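Local atomic coordinates of mannosylglycerate hydrolase MGH1-like glycoside hydrolase domain-containing protein (Thermus thermophilus HB8, PDB entry 4WVA), a protein that hydrolyses mannosylglycerate, a solute made by thermophiles under osmotic stress, to mannose and glycerate, and also cleaves glucosylglycerate. Residues S167-R176 and D288-T299. Residues are numbered along the deposited sequence; the frame is centred on the assembly and turned at random.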
ATOM      1  N   SER A 167     -11.224   9.098 -27.224  1.00 11.56           N
ATOM      2  CA  SER A 167     -11.083   9.871 -25.990  1.00 11.50           C
ATOM      3  C   SER A 167     -10.307  11.160 -26.283  1.00 11.40           C
ATOM      4  O   SER A 167      -9.313  11.098 -26.999  1.00 11.17           O
ATOM      5  CB  SER A 167     -10.286   9.081 -24.960  1.00 11.59           C
ATOM      6  OG  SER A 167     -10.131   9.850 -23.773  1.00 11.08           O
ATOM      7  N   PRO A 168     -10.754  12.317 -25.742  1.00 12.10           N
ATOM      8  CA  PRO A 168      -9.982  13.560 -25.939  1.00 12.64           C
ATOM      9  C   PRO A 168      -8.552  13.469 -25.426  1.00 12.85           C
ATOM     10  O   PRO A 168      -7.689  14.232 -25.871  1.00 13.36           O
ATOM     11  CB  PRO A 168     -10.787  14.602 -25.167  1.00 13.01           C
ATOM     12  CG  PRO A 168     -12.175  14.067 -25.195  1.00 12.88           C
ATOM     13  CD  PRO A 168     -11.979  12.587 -24.976  1.00 12.76           C
ATOM     14  N   ALA A 169      -8.278  12.530 -24.518  1.00 12.09           N
ATOM     15  CA  ALA A 169      -6.897  12.298 -24.081  1.00 12.22           C
ATOM     16  C   ALA A 169      -5.947  12.001 -25.239  1.00 12.28           C
ATOM     17  O   ALA A 169      -4.770  12.382 -25.191  1.00 12.42           O
ATOM     18  CB  ALA A 169      -6.843  11.168 -23.050  1.00 11.86           C
ATOM     19  N   TRP A 170      -6.442  11.369 -26.307  1.00 12.00           N
ATOM     20  CA  TRP A 170      -5.571  10.959 -27.413  1.00 12.15           C
ATOM     21  C   TRP A 170      -5.377  12.033 -28.509  1.00 12.79           C
ATOM     22  O   TRP A 170      -4.593  11.807 -29.440  1.00 13.34           O
ATOM     23  CB  TRP A 170      -6.078   9.667 -28.072  1.00 11.53           C
ATOM     24  CG  TRP A 170      -6.566   8.583 -27.122  1.00 11.02           C
ATOM     25  CD1 TRP A 170      -7.601   7.738 -27.339  1.00 10.94           C
ATOM     26  CD2 TRP A 170      -6.042   8.256 -25.824  1.00 11.04           C
ATOM     27  NE1 TRP A 170      -7.761   6.886 -26.269  1.00 10.76           N
ATOM     28  CE2 TRP A 170      -6.822   7.191 -25.320  1.00 10.94           C
ATOM     29  CE3 TRP A 170      -4.997   8.768 -25.030  1.00 11.10           C
ATOM     30  CZ2 TRP A 170      -6.619   6.650 -24.052  1.00 11.00           C
ATOM     31  CZ3 TRP A 170      -4.801   8.228 -23.776  1.00 11.24           C
ATOM     32  CH2 TRP A 170      -5.601   7.176 -23.305  1.00 11.36           C
ATOM     33  N   ASP A 171      -6.040  13.182 -28.385  1.00 14.27           N
ATOM     34  CA  ASP A 171      -5.984  14.233 -29.441  1.00 15.89           C
ATOM     35  C   ASP A 171      -4.554  14.689 -29.737  1.00 16.74           C
ATOM     36  O   ASP A 171      -4.081  14.555 -30.867  1.00 16.97           O
ATOM     37  CB  ASP A 171      -6.838  15.451 -29.088  1.00 16.37           C
ATOM     38  CG  ASP A 171      -8.339  15.198 -29.166  1.00 16.56           C
ATOM     39  OD1 ASP A 171      -8.792  14.064 -29.502  1.00 17.01           O
ATOM     40  OD2 ASP A 171      -9.081  16.168 -28.867  1.00 17.38           O
ATOM     41  N   LYS A 172      -3.844  15.199 -28.733  1.00 18.34           N
ATOM     42  CA  LYS A 172      -2.446  15.625 -28.955  1.00 19.43           C
ATOM     43  C   LYS A 172      -1.502  14.502 -29.391  1.00 17.96           C
ATOM     44  O   LYS A 172      -0.761  14.661 -30.360  1.00 17.47           O
ATOM     45  CB  LYS A 172      -1.907  16.393 -27.750  1.00 21.88           C
ATOM     46  CG  LYS A 172      -2.673  17.665 -27.468  1.00 26.96           C
ATOM     47  CD  LYS A 172      -1.902  18.620 -26.560  1.00 31.37           C
ATOM     48  CE  LYS A 172      -2.770  19.807 -26.175  1.00 35.22           C
ATOM     49  NZ  LYS A 172      -2.051  20.781 -25.300  1.00 38.55           N
ATOM     50  N   PRO A 173      -1.532  13.332 -28.715  1.00 16.07           N
ATOM     51  CA  PRO A 173      -0.706  12.247 -29.232  1.00 15.97           C
ATOM     52  C   PRO A 173      -1.017  11.894 -30.703  1.00 16.49           C
ATOM     53  O   PRO A 173      -0.110  11.634 -31.484  1.00 16.78           O
ATOM     54  CB  PRO A 173      -1.039  11.078 -28.305  1.00 15.76           C
ATOM     55  CG  PRO A 173      -1.461  11.725 -27.018  1.00 15.75           C
ATOM     56  CD  PRO A 173      -2.090  13.039 -27.376  1.00 15.85           C
ATOM     57  N   LEU A 174      -2.293  11.894 -31.065  1.00 17.09           N
ATOM     58  CA  LEU A 174      -2.676  11.516 -32.425  1.00 18.16           C
ATOM     59  C   LEU A 174      -2.279  12.557 -33.455  1.00 18.81           C
ATOM     60  O   LEU A 174      -2.100  12.213 -34.623  1.00 19.83           O
ATOM     61  CB  LEU A 174      -4.170  11.277 -32.529  1.00 18.48           C
ATOM     62  CG  LEU A 174      -4.570   9.882 -32.124  1.00 19.03           C
ATOM     63  CD1 LEU A 174      -6.078   9.877 -31.928  1.00 20.18           C
ATOM     64  CD2 LEU A 174      -4.131   8.828 -33.144  1.00 19.71           C
ATOM     65  N   SER A 175      -2.140  13.803 -33.030  1.00 20.31           N
ATOM     66  CA  SER A 175      -1.738  14.890 -33.940  1.00 21.68           C
ATOM     67  C   SER A 175      -0.353  14.671 -34.560  1.00 22.79           C
ATOM     68  O   SER A 175      -0.028  15.288 -35.587  1.00 24.53           O
ATOM     69  CB  SER A 175      -1.795  16.241 -33.223  1.00 21.88           C
ATOM     70  OG  SER A 175      -0.725  16.367 -32.306  1.00 23.55           O
ATOM     71  N   ARG A 176       0.465  13.800 -33.964  1.00 21.73           N
ATOM     72  CA  ARG A 176       1.788  13.485 -34.497  1.00 21.67           C
ATOM     73  C   ARG A 176       1.817  12.346 -35.505  1.00 20.98           C
ATOM     74  O   ARG A 176       2.871  12.060 -36.078  1.00 21.77           O
ATOM     75  CB  ARG A 176       2.760  13.178 -33.354  1.00 22.29           C
ATOM     76  CG  ARG A 176       2.762  14.287 -32.335  1.00 23.57           C
ATOM     77  CD  ARG A 176       3.947  14.268 -31.399  1.00 24.66           C
ATOM     78  NE  ARG A 176       3.663  15.240 -30.360  1.00 25.07           N
ATOM     79  CZ  ARG A 176       3.084  14.964 -29.192  1.00 24.55           C
ATOM     80  NH1 ARG A 176       2.773  13.713 -28.855  1.00 21.00           N
ATOM     81  NH2 ARG A 176       2.840  15.958 -28.350  1.00 24.72           N
ATOM     82  N   ASP A 288       1.718  10.792 -22.207  1.00 11.46           N
ATOM     83  CA  ASP A 288       2.180  10.765 -23.584  1.00 11.80           C
ATOM     84  C   ASP A 288       3.685  10.609 -23.572  1.00 11.90           C
ATOM     85  O   ASP A 288       4.401  11.535 -23.175  1.00 12.31           O
ATOM     86  CB  ASP A 288       1.780  12.079 -24.264  1.00 12.40           C
ATOM     87  CG  ASP A 288       2.289  12.200 -25.684  1.00 13.03           C
ATOM     88  OD1 ASP A 288       3.130  11.388 -26.117  1.00 13.77           O
ATOM     89  OD2 ASP A 288       1.843  13.177 -26.336  1.00 14.26           O
ATOM     90  N   LEU A 289       4.161   9.448 -23.991  1.00 12.32           N
ATOM     91  CA  LEU A 289       5.597   9.140 -23.893  1.00 13.26           C
ATOM     92  C   LEU A 289       6.397   9.675 -25.067  1.00 13.79           C
ATOM     93  O   LEU A 289       7.631   9.717 -24.996  1.00 14.36           O
ATOM     94  CB  LEU A 289       5.847   7.656 -23.731  1.00 13.53           C
ATOM     95  CG  LEU A 289       5.284   6.978 -22.471  1.00 14.09           C
ATOM     96  CD1 LEU A 289       5.723   5.527 -22.442  1.00 15.20           C
ATOM     97  CD2 LEU A 289       5.691   7.675 -21.194  1.00 14.05           C
ATOM     98  N   VAL A 290       5.723  10.086 -26.137  1.00 13.86           N
ATOM     99  CA  VAL A 290       6.427  10.746 -27.242  1.00 14.13           C
ATOM    100  C   VAL A 290       6.809  12.165 -26.812  1.00 14.22           C
ATOM    101  O   VAL A 290       7.970  12.559 -26.931  1.00 15.44           O
ATOM    102  CB  VAL A 290       5.575  10.734 -28.531  1.00 14.10           C
ATOM    103  CG1 VAL A 290       6.196  11.620 -29.607  1.00 15.00           C
ATOM    104  CG2 VAL A 290       5.407   9.303 -29.018  1.00 14.22           C
ATOM    105  N   ALA A 291       5.837  12.914 -26.278  1.00 14.14           N
ATOM    106  CA  ALA A 291       6.074  14.247 -25.727  1.00 14.23           C
ATOM    107  C   ALA A 291       6.783  14.169 -24.373  1.00 14.15           C
ATOM    108  O   ALA A 291       7.466  15.112 -23.961  1.00 14.34           O
ATOM    109  CB  ALA A 291       4.769  14.997 -25.574  1.00 14.37           C
ATOM    110  N   GLY A 292       6.641  13.035 -23.691  1.00 13.99           N
ATOM    111  CA  GLY A 292       7.163  12.880 -22.316  1.00 13.72           C
ATOM    112  C   GLY A 292       6.414  13.713 -21.285  1.00 13.91           C
ATOM    113  O   GLY A 292       7.040  14.286 -20.365  1.00 14.29           O
ATOM    114  N   GLU A 293       5.084  13.762 -21.411  1.00 13.98           N
ATOM    115  CA  GLU A 293       4.234  14.638 -20.599  1.00 14.65           C
ATOM    116  C   GLU A 293       2.956  13.956 -20.167  1.00 13.90           C
ATOM    117  O   GLU A 293       2.356  13.228 -20.960  1.00 13.02           O
ATOM    118  CB  GLU A 293       3.759  15.826 -21.429  1.00 16.82           C
ATOM    119  CG  GLU A 293       4.862  16.704 -21.931  1.00 19.38           C
ATOM    120  CD  GLU A 293       4.351  17.797 -22.841  1.00 21.01           C
ATOM    121  OE1 GLU A 293       3.123  17.896 -23.100  1.00 23.60           O
ATOM    122  OE2 GLU A 293       5.200  18.563 -23.307  1.00 25.44           O
ATOM    123  N   PRO A 294       2.471  14.273 -18.962  1.00 13.08           N
ATOM    124  CA  PRO A 294       1.080  13.921 -18.682  1.00 12.96           C
ATOM    125  C   PRO A 294       0.098  14.579 -19.650  1.00 12.94           C
ATOM    126  O   PRO A 294       0.303  15.709 -20.090  1.00 12.85           O
ATOM    127  CB  PRO A 294       0.868  14.434 -17.257  1.00 12.93           C
ATOM    128  CG  PRO A 294       2.235  14.468 -16.673  1.00 13.23           C
ATOM    129  CD  PRO A 294       3.111  14.921 -17.809  1.00 12.79           C
ATOM    130  N   ILE A 295      -0.964  13.857 -19.987  1.00 12.80           N
ATOM    131  CA  ILE A 295      -2.046  14.385 -20.789  1.00 12.72           C
ATOM    132  C   ILE A 295      -3.103  14.931 -19.830  1.00 13.75           C
ATOM    133  O   ILE A 295      -3.839  14.173 -19.178  1.00 14.02           O
ATOM    134  CB  ILE A 295      -2.664  13.291 -21.678  1.00 12.28           C
ATOM    135  CG1 ILE A 295      -1.601  12.680 -22.621  1.00 12.05           C
ATOM    136  CG2 ILE A 295      -3.854  13.863 -22.447  1.00 12.70           C
ATOM    137  CD1 ILE A 295      -1.988  11.337 -23.204  1.00 12.03           C
ATOM    138  N   ALA A 296      -3.203  16.252 -19.766  1.00 14.38           N
ATOM    139  CA  ALA A 296      -4.003  16.911 -18.741  1.00 15.39           C
ATOM    140  C   ALA A 296      -5.458  17.040 -19.169  1.00 15.31           C
ATOM    141  O   ALA A 296      -5.970  18.137 -19.370  1.00 16.51           O
ATOM    142  CB  ALA A 296      -3.402  18.270 -18.405  1.00 15.87           C
ATOM    143  N   VAL A 297      -6.117  15.889 -19.321  1.00 14.52           N
ATOM    144  CA  VAL A 297      -7.517  15.804 -19.706  1.00 13.93           C
ATOM    145  C   VAL A 297      -8.139  14.790 -18.763  1.00 12.99           C
ATOM    146  O   VAL A 297      -7.639  13.676 -18.673  1.00 12.90           O
ATOM    147  CB  VAL A 297      -7.695  15.282 -21.148  1.00 14.41           C
ATOM    148  CG1 VAL A 297      -9.177  15.125 -21.495  1.00 15.02           C
ATOM    149  CG2 VAL A 297      -6.964  16.184 -22.140  1.00 15.39           C
ATOM    150  N   LYS A 298      -9.188  15.197 -18.062  1.00 12.64           N
ATOM    151  CA  LYS A 298      -9.882  14.330 -17.108  1.00 12.52           C
ATOM    152  C   LYS A 298     -10.961  13.539 -17.833  1.00 12.18           C
ATOM    153  O   LYS A 298     -11.975  14.104 -18.250  1.00 13.33           O
ATOM    154  CB  LYS A 298     -10.486  15.160 -15.971  1.00 13.24           C
ATOM    155  CG  LYS A 298      -9.424  15.943 -15.189  1.00 14.42           C
ATOM    156  CD  LYS A 298      -9.986  16.625 -13.956  1.00 16.57           C
ATOM    157  CE  LYS A 298     -10.759  17.872 -14.313  1.00 18.46           C
ATOM    158  NZ  LYS A 298     -11.257  18.651 -13.140  1.00 20.18           N
ATOM    159  N   THR A 299     -10.728  12.239 -18.000  1.00 10.94           N
ATOM    160  CA  THR A 299     -11.707  11.356 -18.613  1.00 10.74           C
ATOM    161  C   THR A 299     -12.204  10.340 -17.587  1.00  9.92           C
ATOM    162  O   THR A 299     -11.635  10.199 -16.491  1.00  9.48           O
ATOM    163  CB  THR A 299     -11.137  10.604 -19.822  1.00 10.74           C
ATOM    164  OG1 THR A 299     -10.253   9.570 -19.367  1.00 11.08           O
ATOM    165  CG2 THR A 299     -10.399  11.551 -20.772  1.00 10.85           C
TER
HETATM  166  O   HOH W   1      -8.830   8.434 -21.511  1.00  9.68           O
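The Arg-176 guanidinium meets Asp-288 at its edge: NH1 donates to OD2 over 2.7 Å (N-H...O angle 171°), nearly in the guanidinium plane. This salt bridge uses the syn lone pair of OD2, although the two flat groups are turned 42° apart. Lys-172 O, offset toward the rim, lies over one guanidinium face and Ala-291 N over the opposite one, while Ala-291 CB comes within 3.5 Å of Arg-176 NH2. The Trp-170 ring receives Ser-167 CB and Ala-169 CB on one face; at its edge CZ3 meets Ile-295 CD1 at 4.2 Å. Its side chain is about 6 Å from that of Asp-165, the probable proton donor. With CG anti to its backbone N (chi1 176°), Asp-288 reaches the arginine. Its OD1 accepts from Ala-291 N (3.1 Å), met from above the carboxylate plane, in an Asx motif. Gly-292 N (weakly) and Glu-293 N both bond to Asp-288 O, the G1 beta bulge closing hairpin 283-294 of this (alpha/alpha)6-barrel enzyme. The turn meets Pro-173 and Arg-176; the chain after it runs along 168-170. An alanine in place of Asp-288 would probably leave the Arg-176 charge without its mate and the turn without its side-chain acceptor. Ile-295 sets CD1 3.9 Å from Pro-173 CG, and its CG2 lies 3.2 Å from Ala-169 O. Farther along, Val-297 CG1 packs on Pro-168 CB at 4.0 Å, and one water joins Ser-167 OG to Thr-299 OG1. Arg-125 of the second subunit hydrogen-bonds through NH1 to Ala-291 O, so the turn also lies at a subunit interface.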